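Local structure of probable hydrolase (Pseudomonas aeruginosa, 7AL6) at residues L152-A166 against V193-L207. The protein is of unknown function but has the alpha/beta hydrolase fold and is probably a hydrolase, possibly a lipolytic one. Residues are numbered along the deposited sequence; the frame is centred on the assembly and turned at random.
Sequences LRHKRKPVYAELEKA and VPGGYTWRTDARLTL
Lys157 reaches from Thr198 past Thr201 to Ala203 and meets something at nearly every step. Its CB touches Thr198 CG2 at 3.7 Å. CD then presses on Thr201 CG2, a tight carbon pair at 3.5 Å. CE passes close to the carbonyl oxygen of Thr201, and NZ makes a weak hydrogen bond to that same O. A bend at chi2 and another at chi4 (-99°) turn the chain so that NZ ends near Ala203. There a water accepts from both Lys157 NZ and Ala203 N.

Farther along, Tyr160 and Tyr197 form a single antiparallel hydrogen-bonded pair. Tyr160 N donates to Tyr197 O at 2.7 Å and almost straight, 175°. Tyr197 N returns a bond to Tyr160 O. This one bridge ties the chain at Tyr160 to strand 196-199 of the small hairpin 190-193/196-199. Both segments lie in the insertion between core strands 119-125 and 229-234, where many alpha/beta hydrolases carry a cap, so they are probably part of one. Gly196 CA makes a CA-H...O contact to Tyr160 O at 3.4 Å. Beside the pair, Thr198 OG1 donates to Pro158 O at 2.9 Å, tilted from the carbonyl plane. A second water donates to the same oxygen and accepts from Trp199 N.

Trp199 turns a ring edge to the face of Tyr160, an offset edge-to-face pair with planes at 82°. Its NE1 donates to Ala166 O at 2.9 Å. That oxygen lies in the indole plane, but NE1 stands above the carbonyl plane. Ala166 CA sits over one face of the Tyr160 ring, toward its rim.

At the other end, Leu152 splits its methyls. CD1 meets Leu207 CD2 at 3.6 Å, and CD2 rests on Arg204 CG. Arg204 grips Asp202 side-on through NE and NH2. Tyr75 OH bonds Asp202 OD2, and Arg204 NH2 bonds Arg69 O.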
loop_
_atom_site.group_PDB
_atom_site.type_symbol
_atom_site.label_atom_id
_atom_site.label_comp_id
_atom_site.label_asym_id
_atom_site.label_seq_id
_atom_site.Cartn_x
_atom_site.Cartn_y
_atom_site.Cartn_z
ATOM N N LEU A 152 18.385 7.351 -1.463
ATOM C CA LEU A 152 18.036 6.001 -1.885
ATOM C C LEU A 152 17.283 5.973 -3.198
ATOM O O LEU A 152 17.291 4.950 -3.893
ATOM C CB LEU A 152 17.185 5.307 -0.829
ATOM C CG LEU A 152 17.068 3.793 -1.032
ATOM C CD1 LEU A 152 18.381 3.154 -0.609
ATOM C CD2 LEU A 152 15.884 3.250 -0.264
ATOM N N ARG A 153 16.580 7.051 -3.523
ATOM C CA ARG A 153 15.870 7.110 -4.799
ATOM C C ARG A 153 16.750 6.653 -5.964
ATOM O O ARG A 153 16.265 6.013 -6.904
ATOM C CB ARG A 153 15.371 8.541 -5.034
ATOM C CG ARG A 153 16.491 9.597 -5.148
ATOM C CD ARG A 153 16.039 11.000 -4.703
ATOM N NE ARG A 153 14.891 11.510 -5.462
ATOM C CZ ARG A 153 13.694 11.789 -4.941
ATOM N NH1 ARG A 153 13.459 11.618 -3.638
ATOM N NH2 ARG A 153 12.722 12.247 -5.726
ATOM N N HIS A 154 18.047 6.963 -5.911
ATOM C CA HIS A 154 18.953 6.840 -7.047
ATOM C C HIS A 154 19.559 5.434 -7.204
ATOM O O HIS A 154 20.539 5.277 -7.953
ATOM C CB HIS A 154 20.089 7.879 -6.935
ATOM C CG HIS A 154 19.614 9.300 -6.793
ATOM N ND1 HIS A 154 18.887 9.945 -7.775
ATOM C CD2 HIS A 154 19.786 10.208 -5.799
ATOM C CE1 HIS A 154 18.606 11.174 -7.379
ATOM N NE2 HIS A 154 19.135 11.358 -6.183
ATOM N N LYS A 155 19.007 4.413 -6.532
ATOM C CA LYS A 155 19.560 3.057 -6.600
ATOM C C LYS A 155 18.896 2.245 -7.711
ATOM O O LYS A 155 17.693 2.370 -7.964
ATOM C CB LYS A 155 19.404 2.314 -5.264
ATOM C CG LYS A 155 20.141 2.931 -4.071
ATOM C CD LYS A 155 21.481 2.251 -3.777
ATOM C CE LYS A 155 22.086 2.764 -2.461
ATOM N NZ LYS A 155 23.568 2.858 -2.507
ATOM N N ARG A 156 19.707 1.423 -8.345
ATOM C CA ARG A 156 19.291 0.518 -9.429
ATOM C C ARG A 156 20.033 -0.797 -9.243
ATOM O O ARG A 156 21.053 -0.821 -8.566
ATOM C CB ARG A 156 19.525 1.185 -10.781
ATOM C CG ARG A 156 18.859 2.545 -10.899
ATOM C CD ARG A 156 17.380 2.445 -11.207
ATOM N NE ARG A 156 16.780 3.743 -11.478
ATOM C CZ ARG A 156 16.288 4.550 -10.550
ATOM N NH1 ARG A 156 16.327 4.191 -9.281
ATOM N NH2 ARG A 156 15.760 5.712 -10.883
ATOM N N LYS A 157 19.476 -1.858 -9.806
ATOM C CA LYS A 157 19.987 -3.239 -9.698
ATOM C C LYS A 157 20.612 -3.648 -11.031
ATOM O O LYS A 157 20.119 -3.210 -12.043
ATOM C CB LYS A 157 18.827 -4.139 -9.275
ATOM C CG LYS A 157 17.710 -3.396 -8.555
ATOM C CD LYS A 157 16.973 -4.161 -7.508
ATOM C CE LYS A 157 15.569 -3.644 -7.305
ATOM N NZ LYS A 157 15.493 -2.742 -6.140
ATOM N N PRO A 158 21.735 -4.390 -11.051
ATOM C CA PRO A 158 22.320 -4.882 -12.281
ATOM C C PRO A 158 21.431 -5.850 -13.058
ATOM O O PRO A 158 20.670 -6.513 -12.472
ATOM C CB PRO A 158 23.510 -5.751 -11.876
ATOM C CG PRO A 158 23.794 -5.409 -10.449
ATOM C CD PRO A 158 22.620 -4.623 -9.920
ATOM N N VAL A 159 21.576 -5.882 -14.371
ATOM C CA VAL A 159 20.856 -6.807 -15.238
ATOM C C VAL A 159 21.868 -7.738 -15.880
ATOM O O VAL A 159 22.912 -7.286 -16.348
ATOM C CB VAL A 159 20.033 -6.065 -16.313
ATOM C CG1 VAL A 159 19.346 -7.053 -17.195
ATOM C CG2 VAL A 159 19.055 -5.129 -15.658
ATOM N N TYR A 160 21.575 -9.023 -15.848
ATOM C CA TYR A 160 22.414 -10.088 -16.429
ATOM C C TYR A 160 21.667 -10.624 -17.639
ATOM O O TYR A 160 20.612 -11.195 -17.453
ATOM C CB TYR A 160 22.715 -11.180 -15.397
ATOM C CG TYR A 160 23.413 -10.615 -14.192
ATOM C CD1 TYR A 160 24.783 -10.447 -14.174
ATOM C CD2 TYR A 160 22.690 -10.119 -13.134
ATOM C CE1 TYR A 160 25.420 -9.844 -13.109
ATOM C CE2 TYR A 160 23.311 -9.522 -12.058
ATOM C CZ TYR A 160 24.680 -9.373 -12.050
ATOM O OH TYR A 160 25.275 -8.793 -10.983
ATOM N N ALA A 161 22.200 -10.450 -18.848
ATOM C CA ALA A 161 21.602 -10.978 -20.084
ATOM C C ALA A 161 21.656 -12.501 -20.033
ATOM O O ALA A 161 20.721 -13.132 -20.465
ATOM C CB ALA A 161 22.315 -10.405 -21.274
ATOM N N GLU A 162 22.730 -13.052 -19.487
ATOM C CA GLU A 162 22.971 -14.509 -19.412
ATOM C C GLU A 162 22.829 -14.995 -17.967
ATOM O O GLU A 162 23.372 -14.357 -17.070
ATOM C CB GLU A 162 24.377 -14.819 -19.928
ATOM C CG GLU A 162 24.544 -14.693 -21.432
ATOM C CD GLU A 162 25.117 -15.935 -22.088
ATOM O OE1 GLU A 162 24.839 -16.151 -23.270
ATOM O OE2 GLU A 162 25.834 -16.690 -21.410
ATOM N N LEU A 163 22.138 -16.113 -17.776
ATOM C CA LEU A 163 21.902 -16.751 -16.469
ATOM C C LEU A 163 23.240 -17.108 -15.818
ATOM O O LEU A 163 23.450 -16.759 -14.662
ATOM C CB LEU A 163 21.095 -18.001 -16.788
ATOM C CG LEU A 163 20.315 -18.627 -15.647
ATOM C CD1 LEU A 163 19.231 -19.524 -16.209
ATOM C CD2 LEU A 163 21.214 -19.411 -14.719
ATOM N N GLU A 164 24.143 -17.736 -16.562
ATOM C CA GLU A 164 25.485 -18.021 -16.062
ATOM C C GLU A 164 26.137 -16.767 -15.491
ATOM O O GLU A 164 26.840 -16.826 -14.477
ATOM C CB GLU A 164 26.352 -18.594 -17.181
ATOM C CG GLU A 164 27.838 -18.564 -16.899
ATOM C CD GLU A 164 28.654 -19.081 -18.080
ATOM O OE1 GLU A 164 29.521 -18.331 -18.593
ATOM O OE2 GLU A 164 28.415 -20.233 -18.505
ATOM N N LYS A 165 25.946 -15.622 -16.149
ATOM C CA LYS A 165 26.563 -14.394 -15.664
ATOM C C LYS A 165 25.933 -13.946 -14.350
ATOM O O LYS A 165 26.619 -13.349 -13.504
ATOM C CB LYS A 165 26.436 -13.280 -16.708
ATOM C CG LYS A 165 27.284 -13.462 -17.987
ATOM C CD LYS A 165 28.761 -13.754 -17.713
ATOM C CE LYS A 165 29.666 -12.888 -18.599
ATOM N NZ LYS A 165 31.084 -13.331 -18.580
ATOM N N ALA A 166 24.630 -14.210 -14.168
ATOM C CA ALA A 166 23.988 -13.891 -12.891
ATOM C C ALA A 166 24.563 -14.749 -11.762
ATOM O O ALA A 166 24.846 -14.244 -10.667
ATOM C CB ALA A 166 22.473 -14.083 -13.010
ATOM N N VAL A 193 13.622 -9.523 -16.309
ATOM C CA VAL A 193 13.505 -8.102 -16.608
ATOM C C VAL A 193 13.792 -7.966 -18.105
ATOM O O VAL A 193 14.176 -8.958 -18.758
ATOM C CB VAL A 193 14.451 -7.237 -15.767
ATOM C CG1 VAL A 193 14.108 -7.343 -14.310
ATOM C CG2 VAL A 193 15.895 -7.620 -16.034
ATOM N N PRO A 194 13.531 -6.805 -18.707
ATOM C CA PRO A 194 13.759 -6.663 -20.160
ATOM C C PRO A 194 15.213 -6.980 -20.475
ATOM O O PRO A 194 16.138 -6.366 -19.934
ATOM C CB PRO A 194 13.403 -5.197 -20.425
ATOM C CG PRO A 194 12.426 -4.853 -19.318
ATOM C CD PRO A 194 12.959 -5.581 -18.119
ATOM N N GLY A 195 15.415 -7.997 -21.296
ATOM C CA GLY A 195 16.764 -8.427 -21.580
ATOM C C GLY A 195 17.481 -9.020 -20.382
ATOM O O GLY A 195 18.619 -8.644 -20.072
ATOM N N GLY A 196 16.819 -9.942 -19.693
ATOM C CA GLY A 196 17.555 -10.860 -18.856
ATOM C C GLY A 196 17.034 -11.019 -17.454
ATOM O O GLY A 196 15.822 -11.107 -17.237
ATOM N N TYR A 197 17.966 -11.051 -16.503
ATOM C CA TYR A 197 17.690 -11.379 -15.120
ATOM C C TYR A 197 18.337 -10.370 -14.192
ATOM O O TYR A 197 19.357 -9.744 -14.515
ATOM C CB TYR A 197 18.198 -12.753 -14.760
ATOM C CG TYR A 197 17.513 -13.891 -15.428
ATOM C CD1 TYR A 197 16.264 -14.308 -15.009
ATOM C CD2 TYR A 197 18.110 -14.568 -16.482
ATOM C CE1 TYR A 197 15.625 -15.367 -15.618
ATOM C CE2 TYR A 197 17.477 -15.644 -17.094
ATOM C CZ TYR A 197 16.231 -16.035 -16.661
ATOM O OH TYR A 197 15.551 -17.086 -17.259
ATOM N N THR A 198 17.743 -10.243 -13.024
ATOM C CA THR A 198 18.195 -9.392 -11.912
ATOM C C THR A 198 18.040 -10.218 -10.634
ATOM O O THR A 198 17.111 -10.970 -10.570
ATOM C CB THR A 198 17.399 -8.083 -11.902
ATOM O OG1 THR A 198 17.930 -7.207 -12.885
ATOM C CG2 THR A 198 17.425 -7.359 -10.581
ATOM N N TRP A 199 18.935 -10.080 -9.671
ATOM C CA TRP A 199 18.805 -10.766 -8.367
ATOM C C TRP A 199 17.704 -9.978 -7.640
ATOM O O TRP A 199 17.945 -8.822 -7.346
ATOM C CB TRP A 199 20.146 -10.805 -7.615
ATOM C CG TRP A 199 21.057 -11.904 -8.062
ATOM C CD1 TRP A 199 22.003 -11.848 -9.035
ATOM C CD2 TRP A 199 21.078 -13.248 -7.579
ATOM N NE1 TRP A 199 22.606 -13.056 -9.188
ATOM C CE2 TRP A 199 22.061 -13.935 -8.306
ATOM C CE3 TRP A 199 20.373 -13.932 -6.595
ATOM C CZ2 TRP A 199 22.357 -15.269 -8.073
ATOM C CZ3 TRP A 199 20.663 -15.253 -6.370
ATOM C CH2 TRP A 199 21.645 -15.910 -7.096
ATOM N N ARG A 200 16.539 -10.574 -7.390
ATOM C CA ARG A 200 15.383 -9.863 -6.803
ATOM C C ARG A 200 15.796 -9.329 -5.444
ATOM O O ARG A 200 16.236 -10.089 -4.630
ATOM C CB ARG A 200 14.171 -10.784 -6.695
ATOM C CG ARG A 200 12.955 -10.133 -6.064
ATOM C CD ARG A 200 11.666 -10.907 -6.232
ATOM N NE ARG A 200 10.590 -10.172 -5.616
ATOM C CZ ARG A 200 10.351 -10.148 -4.323
ATOM N NH1 ARG A 200 11.093 -10.862 -3.505
ATOM N NH2 ARG A 200 9.358 -9.428 -3.851
ATOM N N THR A 201 15.544 -8.067 -5.190
ATOM C CA THR A 201 15.998 -7.479 -3.943
ATOM C C THR A 201 15.314 -6.128 -3.739
ATOM O O THR A 201 14.672 -5.580 -4.641
ATOM C CB THR A 201 17.528 -7.333 -3.951
ATOM O OG1 THR A 201 18.004 -7.122 -2.620
ATOM C CG2 THR A 201 17.953 -6.166 -4.836
ATOM N N ASP A 202 15.374 -5.654 -2.510
ATOM C CA ASP A 202 14.832 -4.358 -2.139
ATOM C C ASP A 202 16.026 -3.460 -1.871
ATOM O O ASP A 202 16.928 -3.825 -1.104
ATOM C CB ASP A 202 13.921 -4.499 -0.933
ATOM C CG ASP A 202 13.045 -3.300 -0.703
ATOM O OD1 ASP A 202 13.530 -2.128 -0.758
ATOM O OD2 ASP A 202 11.850 -3.548 -0.389
ATOM N N ALA A 203 16.072 -2.326 -2.566
ATOM C CA ALA A 203 17.176 -1.402 -2.371
ATOM C C ALA A 203 17.273 -0.932 -0.926
ATOM O O ALA A 203 18.348 -0.532 -0.487
ATOM C CB ALA A 203 17.017 -0.204 -3.301
ATOM N N ARG A 204 16.177 -0.966 -0.172
ATOM C CA ARG A 204 16.266 -0.567 1.223
ATOM C C ARG A 204 17.188 -1.491 2.008
ATOM O O ARG A 204 17.661 -1.106 3.080
ATOM C CB ARG A 204 14.871 -0.543 1.862
ATOM C CG ARG A 204 13.972 0.584 1.335
ATOM C CD ARG A 204 12.597 0.468 1.967
ATOM N NE ARG A 204 11.775 -0.474 1.221
ATOM C CZ ARG A 204 10.497 -0.716 1.469
ATOM N NH1 ARG A 204 9.877 -0.096 2.469
ATOM N NH2 ARG A 204 9.845 -1.593 0.719
ATOM N N LEU A 205 17.410 -2.714 1.516
ATOM C CA LEU A 205 18.265 -3.654 2.211
ATOM C C LEU A 205 19.700 -3.147 2.306
ATOM O O LEU A 205 20.475 -3.703 3.086
ATOM C CB LEU A 205 18.264 -5.013 1.499
ATOM C CG LEU A 205 16.948 -5.777 1.690
ATOM C CD1 LEU A 205 16.817 -6.958 0.802
ATOM C CD2 LEU A 205 16.798 -6.219 3.151
ATOM N N THR A 206 20.079 -2.141 1.496
ATOM C CA THR A 206 21.425 -1.563 1.542
ATOM C C THR A 206 21.558 -0.446 2.568
ATOM O O THR A 206 22.666 0.043 2.778
ATOM C CB THR A 206 21.859 -0.985 0.164
ATOM O OG1 THR A 206 21.071 0.178 -0.185
ATOM C CG2 THR A 206 21.706 -1.990 -0.900
ATOM N N LEU A 207 20.456 0.015 3.152
ATOM C CA LEU A 207 20.524 1.155 4.041
ATOM C C LEU A 207 21.261 0.754 5.315
ATOM O O LEU A 207 21.191 -0.400 5.744
ATOM C CB LEU A 207 19.138 1.643 4.402
ATOM C CG LEU A 207 18.341 2.308 3.271
ATOM C CD1 LEU A 207 16.861 2.376 3.683
ATOM C CD2 LEU A 207 18.869 3.698 2.949
HETATM O O HOH W 1 13.838 -1.518 -4.507
HETATM O O HOH W 2 21.111 -8.169 -10.116
#